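PDB 6XJ3: beta-lactamase from Klebsiella pneumoniae 700603, which probably hydrolyses beta-lactam antibiotics, oxacillin among them, to substituted beta-amino acids as a class D serine beta-lactamase. Local coordinates for residues F20-T25 with L228-A233; I188-T193 with V203-W208. All coordinates share one frame; numbering follows the deposited sequence.

Contact 1: F20-T25 with L228-A233. With NXL ((2S,5R)-1-formyl-5-[(sulfooxy)amino]piperidine-2-carboxamide), chain E.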
loop_
_atom_site.group_PDB
_atom_site.type_symbol
_atom_site.label_atom_id
_atom_site.label_comp_id
_atom_site.label_asym_id
_atom_site.label_seq_id
_atom_site.Cartn_x
_atom_site.Cartn_y
_atom_site.Cartn_z
ATOM N N PHE A 20 11.460 -17.612 5.004
ATOM C CA PHE A 20 10.432 -17.850 3.998
ATOM C C PHE A 20 11.018 -17.899 2.596
ATOM O O PHE A 20 10.274 -17.805 1.617
ATOM C CB PHE A 20 9.333 -16.789 4.095
ATOM C CG PHE A 20 8.675 -16.745 5.438
ATOM C CD1 PHE A 20 7.691 -17.665 5.770
ATOM C CD2 PHE A 20 9.063 -15.809 6.383
ATOM C CE1 PHE A 20 7.099 -17.646 7.013
ATOM C CE2 PHE A 20 8.478 -15.784 7.631
ATOM C CZ PHE A 20 7.491 -16.706 7.949
ATOM N N GLN A 21 12.338 -18.050 2.491
ATOM C CA GLN A 21 13.037 -18.226 1.219
ATOM C C GLN A 21 12.662 -17.131 0.221
ATOM O O GLN A 21 12.202 -17.386 -0.891
ATOM C CB GLN A 21 12.769 -19.620 0.642
ATOM C CG GLN A 21 13.446 -20.756 1.401
ATOM C CD GLN A 21 14.964 -20.750 1.251
ATOM O OE1 GLN A 21 15.509 -20.141 0.326
ATOM N NE2 GLN A 21 15.651 -21.429 2.164
ATOM N N ALA A 22 12.877 -15.888 0.634
ATOM C CA ALA A 22 12.527 -14.749 -0.195
ATOM C C ALA A 22 13.695 -13.782 -0.291
ATOM O O ALA A 22 14.572 -13.744 0.576
ATOM C CB ALA A 22 11.291 -14.015 0.346
ATOM N N LYS A 23 13.695 -13.003 -1.368
ATOM C CA LYS A 23 14.633 -11.909 -1.566
ATOM C C LYS A 23 13.818 -10.627 -1.646
ATOM O O LYS A 23 12.910 -10.519 -2.479
ATOM C CB LYS A 23 15.465 -12.106 -2.836
ATOM C CG LYS A 23 16.242 -13.428 -2.901
ATOM C CD LYS A 23 17.533 -13.413 -2.070
ATOM C CE LYS A 23 18.596 -12.504 -2.685
ATOM N NZ LYS A 23 19.918 -12.606 -1.990
ATOM N N GLY A 24 14.132 -9.674 -0.783
ATOM C CA GLY A 24 13.397 -8.431 -0.774
ATOM C C GLY A 24 14.026 -7.408 0.139
ATOM O O GLY A 24 15.194 -7.518 0.519
ATOM N N THR A 25 13.230 -6.395 0.468
ATOM C CA THR A 25 13.661 -5.298 1.317
ATOM C C THR A 25 12.528 -4.956 2.269
ATOM O O THR A 25 11.360 -5.258 2.013
ATOM C CB THR A 25 14.050 -4.059 0.495
ATOM O OG1 THR A 25 14.559 -3.043 1.364
ATOM C CG2 THR A 25 12.840 -3.511 -0.257
ATOM N N LEU A 228 2.831 -15.288 -2.485
ATOM C CA LEU A 228 2.090 -14.117 -2.022
ATOM C C LEU A 228 2.011 -14.066 -0.503
ATOM O O LEU A 228 2.060 -12.979 0.086
ATOM C CB LEU A 228 0.688 -14.097 -2.634
ATOM C CG LEU A 228 0.673 -13.889 -4.150
ATOM C CD1 LEU A 228 -0.747 -13.774 -4.681
ATOM C CD2 LEU A 228 1.500 -12.671 -4.533
ATOM N N PHE A 229 1.888 -15.224 0.151
ATOM C CA PHE A 229 1.790 -15.231 1.607
ATOM C C PHE A 229 3.044 -14.671 2.265
ATOM O O PHE A 229 2.982 -14.205 3.409
ATOM C CB PHE A 229 1.533 -16.650 2.108
ATOM C CG PHE A 229 2.778 -17.478 2.217
ATOM C CD1 PHE A 229 3.341 -18.062 1.091
ATOM C CD2 PHE A 229 3.393 -17.663 3.440
ATOM C CE1 PHE A 229 4.487 -18.826 1.191
ATOM C CE2 PHE A 229 4.548 -18.421 3.544
ATOM C CZ PHE A 229 5.093 -19.002 2.420
ATOM N N LYS A 230 4.176 -14.706 1.562
ATOM C CA LYS A 230 5.448 -14.288 2.139
ATOM C C LYS A 230 5.473 -12.798 2.451
ATOM O O LYS A 230 6.220 -12.373 3.339
ATOM C CB LYS A 230 6.582 -14.644 1.186
ATOM C CG LYS A 230 6.593 -16.107 0.788
ATOM C CD LYS A 230 7.830 -16.464 -0.009
ATOM C CE LYS A 230 7.879 -17.956 -0.296
ATOM N NZ LYS A 230 9.119 -18.323 -1.051
ATOM N N ARG A 231 4.679 -11.999 1.726
ATOM C CA ARG A 231 4.639 -10.562 1.963
ATOM C C ARG A 231 4.229 -10.261 3.398
ATOM O O ARG A 231 4.934 -9.543 4.117
ATOM C CB ARG A 231 3.680 -9.894 0.973
ATOM C CG ARG A 231 3.958 -10.245 -0.483
ATOM C CD ARG A 231 2.859 -9.750 -1.416
ATOM N NE ARG A 231 1.557 -10.372 -1.166
ATOM C CZ ARG A 231 0.444 -10.038 -1.819
ATOM N NH1 ARG A 231 0.486 -9.102 -2.752
ATOM N NH2 ARG A 231 -0.710 -10.629 -1.543
ATOM N N GLU A 232 3.093 -10.814 3.836
ATOM C CA GLU A 232 2.660 -10.620 5.215
ATOM C C GLU A 232 3.519 -11.415 6.184
ATOM O O GLU A 232 3.790 -10.952 7.296
ATOM C CB GLU A 232 1.196 -11.023 5.384
ATOM C CG GLU A 232 0.219 -10.144 4.651
ATOM C CD GLU A 232 -1.193 -10.237 5.222
ATOM O OE1 GLU A 232 -1.349 -10.611 6.408
ATOM O OE2 GLU A 232 -2.152 -9.926 4.482
ATOM N N ALA A 233 3.933 -12.623 5.797
ATOM C CA ALA A 233 4.612 -13.496 6.751
ATOM C C ALA A 233 5.938 -12.900 7.204
ATOM O O ALA A 233 6.272 -12.956 8.392
ATOM C CB ALA A 233 4.823 -14.885 6.149
HETATM O OAC NXL E . -1.693 -5.545 -6.893
HETATM C CAN NXL E . -2.896 -5.572 -7.097
HETATM N N NXL E . -3.535 -6.517 -7.820
HETATM C CAJ NXL E . -4.991 -6.689 -7.791
HETATM C CA NXL E . -2.815 -7.484 -8.657
HETATM C C NXL E . -3.117 -7.308 -10.151
HETATM O O NXL E . -3.650 -6.299 -10.569
HETATM N NAA NXL E . -2.750 -8.391 -11.086
HETATM C CB NXL E . -3.153 -8.903 -8.209
HETATM C CAH NXL E . -4.655 -9.141 -8.156
HETATM C CAO NXL E . -5.352 -8.096 -7.284
HETATM N NAK NXL E . -5.131 -8.287 -5.831
HETATM O OAL NXL E . -3.767 -7.981 -5.463
HETATM S SAR NXL E . -3.438 -8.127 -3.935
HETATM O OAD NXL E . -2.031 -7.802 -3.841
HETATM O OAE NXL E . -3.712 -9.496 -3.548
HETATM O OAG NXL E . -4.272 -7.174 -3.235
#

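Contact 2: I188-T193 with V203-W208. With NXL ((2S,5R)-1-formyl-5-[(sulfooxy)amino]piperidine-2-carboxamide), chain E.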
loop_
_atom_site.group_PDB
_atom_site.type_symbol
_atom_site.label_atom_id
_atom_site.label_comp_id
_atom_site.label_asym_id
_atom_site.label_seq_id
_atom_site.Cartn_x
_atom_site.Cartn_y
_atom_site.Cartn_z
ATOM N N ILE A 188 -4.052 -1.196 16.144
ATOM C CA ILE A 188 -4.812 -1.160 14.897
ATOM C C ILE A 188 -3.835 -1.296 13.737
ATOM O O ILE A 188 -2.937 -0.466 13.584
ATOM C CB ILE A 188 -5.626 0.136 14.732
ATOM C CG1 ILE A 188 -6.602 0.355 15.890
ATOM C CG2 ILE A 188 -6.414 0.095 13.429
ATOM C CD1 ILE A 188 -7.246 1.749 15.877
ATOM N N LEU A 189 -4.021 -2.316 12.909
ATOM C CA LEU A 189 -3.171 -2.545 11.750
ATOM C C LEU A 189 -3.885 -2.042 10.501
ATOM O O LEU A 189 -5.016 -2.462 10.222
ATOM C CB LEU A 189 -2.838 -4.032 11.629
ATOM C CG LEU A 189 -2.165 -4.491 10.345
ATOM C CD1 LEU A 189 -0.775 -3.865 10.149
ATOM C CD2 LEU A 189 -2.072 -6.014 10.355
ATOM N N ARG A 190 -3.240 -1.126 9.774
ATOM C CA ARG A 190 -3.739 -0.590 8.511
ATOM C C ARG A 190 -2.725 -0.923 7.424
ATOM O O ARG A 190 -1.544 -0.590 7.559
ATOM C CB ARG A 190 -3.941 0.934 8.578
ATOM C CG ARG A 190 -4.816 1.444 9.737
ATOM C CD ARG A 190 -4.867 2.980 9.798
ATOM N NE ARG A 190 -5.230 3.494 11.132
ATOM C CZ ARG A 190 -6.481 3.699 11.544
ATOM N NH1 ARG A 190 -7.501 3.428 10.732
ATOM N NH2 ARG A 190 -6.721 4.164 12.771
ATOM N N ALA A 191 -3.171 -1.569 6.348
ATOM C CA ALA A 191 -2.195 -2.028 5.366
ATOM C C ALA A 191 -2.867 -2.309 4.029
ATOM O O ALA A 191 -4.086 -2.469 3.944
ATOM C CB ALA A 191 -1.467 -3.286 5.858
ATOM N N LYS A 192 -2.040 -2.401 2.987
ATOM C CA LYS A 192 -2.516 -2.805 1.675
ATOM C C LYS A 192 -1.428 -3.595 0.966
ATOM O O LYS A 192 -0.263 -3.181 0.948
ATOM C CB LYS A 192 -2.922 -1.598 0.828
ATOM C CG LYS A 192 -3.546 -1.989 -0.507
ATOM C CD LYS A 192 -4.980 -2.459 -0.329
ATOM C CE LYS A 192 -5.568 -2.939 -1.647
ATOM N NZ LYS A 192 -4.911 -4.187 -2.114
ATOM N N THR A 193 -1.817 -4.718 0.376
ATOM C CA THR A 193 -0.916 -5.536 -0.423
ATOM C C THR A 193 -0.887 -5.066 -1.879
ATOM O O THR A 193 -1.839 -4.475 -2.388
ATOM C CB THR A 193 -1.351 -7.000 -0.386
ATOM O OG1 THR A 193 -2.720 -7.086 -0.791
ATOM C CG2 THR A 193 -1.204 -7.581 1.006
ATOM N N VAL A 203 2.507 -2.754 2.542
ATOM C CA VAL A 203 2.844 -1.477 3.153
ATOM C C VAL A 203 1.728 -1.090 4.107
ATOM O O VAL A 203 0.571 -1.470 3.924
ATOM C CB VAL A 203 3.061 -0.361 2.110
ATOM C CG1 VAL A 203 4.096 -0.788 1.072
ATOM C CG2 VAL A 203 1.739 0.016 1.451
ATOM N N GLY A 204 2.083 -0.325 5.120
ATOM C CA GLY A 204 1.093 0.112 6.082
ATOM C C GLY A 204 1.768 0.463 7.390
ATOM O O GLY A 204 2.955 0.796 7.420
ATOM N N TRP A 205 0.990 0.373 8.462
ATOM C CA TRP A 205 1.520 0.685 9.777
ATOM C C TRP A 205 0.599 0.093 10.825
ATOM O O TRP A 205 -0.549 -0.254 10.542
ATOM C CB TRP A 205 1.689 2.200 9.976
ATOM C CG TRP A 205 0.410 2.995 10.088
ATOM C CD1 TRP A 205 -0.364 3.150 11.209
ATOM C CD2 TRP A 205 -0.225 3.769 9.055
ATOM N NE1 TRP A 205 -1.440 3.957 10.931
ATOM C CE2 TRP A 205 -1.379 4.346 9.618
ATOM C CE3 TRP A 205 0.076 4.032 7.711
ATOM C CZ2 TRP A 205 -2.233 5.173 8.886
ATOM C CZ3 TRP A 205 -0.771 4.847 6.985
ATOM C CH2 TRP A 205 -1.917 5.403 7.570
ATOM N N VAL A 206 1.119 -0.029 12.039
ATOM C CA VAL A 206 0.326 -0.484 13.170
ATOM C C VAL A 206 0.437 0.566 14.267
ATOM O O VAL A 206 1.536 1.037 14.584
ATOM C CB VAL A 206 0.749 -1.891 13.642
ATOM C CG1 VAL A 206 2.232 -1.958 13.949
ATOM C CG2 VAL A 206 -0.112 -2.368 14.836
ATOM N N GLU A 207 -0.712 0.973 14.800
ATOM C CA GLU A 207 -0.795 2.057 15.765
ATOM C C GLU A 207 -0.887 1.479 17.162
ATOM O O GLU A 207 -1.785 0.684 17.448
ATOM C CB GLU A 207 -2.014 2.937 15.506
ATOM C CG GLU A 207 -2.067 3.551 14.138
ATOM C CD GLU A 207 -3.346 4.332 13.931
ATOM O OE1 GLU A 207 -4.161 4.397 14.878
ATOM O OE2 GLU A 207 -3.538 4.875 12.828
ATOM N N TRP A 208 0.017 1.906 18.031
ATOM C CA TRP A 208 0.013 1.491 19.424
ATOM C C TRP A 208 -0.215 2.720 20.296
ATOM O O TRP A 208 -0.120 3.848 19.798
ATOM C CB TRP A 208 1.332 0.802 19.770
ATOM C CG TRP A 208 1.439 -0.567 19.194
ATOM C CD1 TRP A 208 2.007 -0.914 18.009
ATOM C CD2 TRP A 208 0.957 -1.772 19.784
ATOM N NE1 TRP A 208 1.907 -2.279 17.819
ATOM C CE2 TRP A 208 1.263 -2.826 18.897
ATOM C CE3 TRP A 208 0.289 -2.067 20.980
ATOM C CZ2 TRP A 208 0.929 -4.150 19.170
ATOM C CZ3 TRP A 208 -0.038 -3.372 21.249
ATOM C CH2 TRP A 208 0.276 -4.402 20.345
HETATM O OAC NXL E . -1.693 -5.545 -6.893
HETATM C CAN NXL E . -2.896 -5.572 -7.097
HETATM N N NXL E . -3.535 -6.517 -7.820
HETATM C CAJ NXL E . -4.991 -6.689 -7.791
HETATM C CA NXL E . -2.815 -7.484 -8.657
HETATM C C NXL E . -3.117 -7.308 -10.151
HETATM O O NXL E . -3.650 -6.299 -10.569
HETATM N NAA NXL E . -2.750 -8.391 -11.086
HETATM C CB NXL E . -3.153 -8.903 -8.209
HETATM C CAH NXL E . -4.655 -9.141 -8.156
HETATM C CAO NXL E . -5.352 -8.096 -7.284
HETATM N NAK NXL E . -5.131 -8.287 -5.831
HETATM O OAL NXL E . -3.767 -7.981 -5.463
HETATM S SAR NXL E . -3.438 -8.127 -3.935
HETATM O OAD NXL E . -2.031 -7.802 -3.841
HETATM O OAE NXL E . -3.712 -9.496 -3.548
HETATM O OAG NXL E . -4.272 -7.174 -3.235
#

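Contact 1: F20-T25 with L228-A233
F20 packs its ring against A233 near the start of helix 229-241. The A233 methyl sits over one face of the ring, with CB 3.8 Å from the F20 ring centroid and 17° off the ring normal, a CH-pi contact. The same ring meets the helix backbone as well, where F20 CE2 lies 3.7 Å from A233 O. This is the tight part of the contact. F229 closes in less firmly: its CE2 approaches F20 CD1 at 3.9 Å, the two rings crossing at a slant on the exposed side. Polar grip comes from K230. Its chain runs extended beyond CG, which carries the ammonium past F20 to two backbone carbonyls. K230 NZ is 3.0 Å from F20 O and 3.2 Å from Q21 O, both weak hydrogen bonds. Its stronger partner is D227, through a salt bridge. These carbonyls lie at the Schellman motif that ends helix 14-19, with Q21, at positive phi, as C-prime residue; the motif's own bonds use neither. The contact thus joins this helix end to the first turn of the C-terminal helix. Away from F20, the helix turns R231 to the inhibitor: R231 NH1 donates to NXL OAD at 3.0 Å, in the guanidinium plane. R231 NE bonds back to L228 O, helping fix the group's rotation. Q21 lies at the solvent side, its amide end leading away from the helix.

Contact 2: I188-T193 with V203-W208
R190 sets its CG anti to the carbonyl carbon (chi1 -54°) and runs extended to NE, which lays CD against the W205 ring. W205 takes a different rotamer, CG between N and the carbonyl carbon (chi1 70°), and this folds the indole toward R190 and E207. R190 CD comes to 3.5 Å from W205 CZ2, while R190 CB and CG lie over one face of the indole. The guanidinium and indole are turned obliquely to each other. E207 ties the group together mainly through OE2. W205 NE1 gives an almost straight bond to E207 OE2 (3.0 Å, 176°), in the indole plane and on the anti lone pair. R190 NE reaches the same E207 OE2 at 2.8 Å from above the carboxylate plane, forming a salt bridge. R190 NH2 adds weak bonds to both carboxylate oxygens. Two donors plus the guanidinium charge should favour an ionised E207. The I188 CG2 methyl lies over one face of the guanidinium.

The backbones pair as an antiparallel beta hairpin. R190 with W205 is a hydrogen-bonded pair, with R190 N 2.9 Å from W205 O. A191 faces G204 in a non-hydrogen-bonded pair, their CA atoms only 4.0 Å apart. The backbone of G204 leaves no room for a side chain. At the pocket end, T193 OG1 donates to NXL OAG at 2.9 Å, and K192 NZ bonds S102 OG. K192, T193 and G194 fit the KTG motif of class D beta-lactamases. Strand 211-220 flanks V203-W208, and strand 180-184 flanks I188-T193. Helix 150-161 packs on V203 and W205, with Y161 edge-to-face on the indole.

How the contacts relate
Contacts 1 and 2 meet at the sulfate of avibactam. Their centres are about 17 Å apart, yet R231 NH1 of contact 1 packs 3.7 Å from T193 CB of contact 2. Each gives the sulfate one hydrogen bond, to different oxygens. S102 and the backbone N of W195 bond the inhibitor too. K192 also belongs to this pocket; its side chain is about 4 Å from that of S54, the predicted acyl-ester serine. Contact 2 forms within the central sheet. Contact 1 joins the N-terminal part of the chain to the C-terminal helix, which packs on that sheet. The sequence between its segments includes the whole hairpin of contact 2.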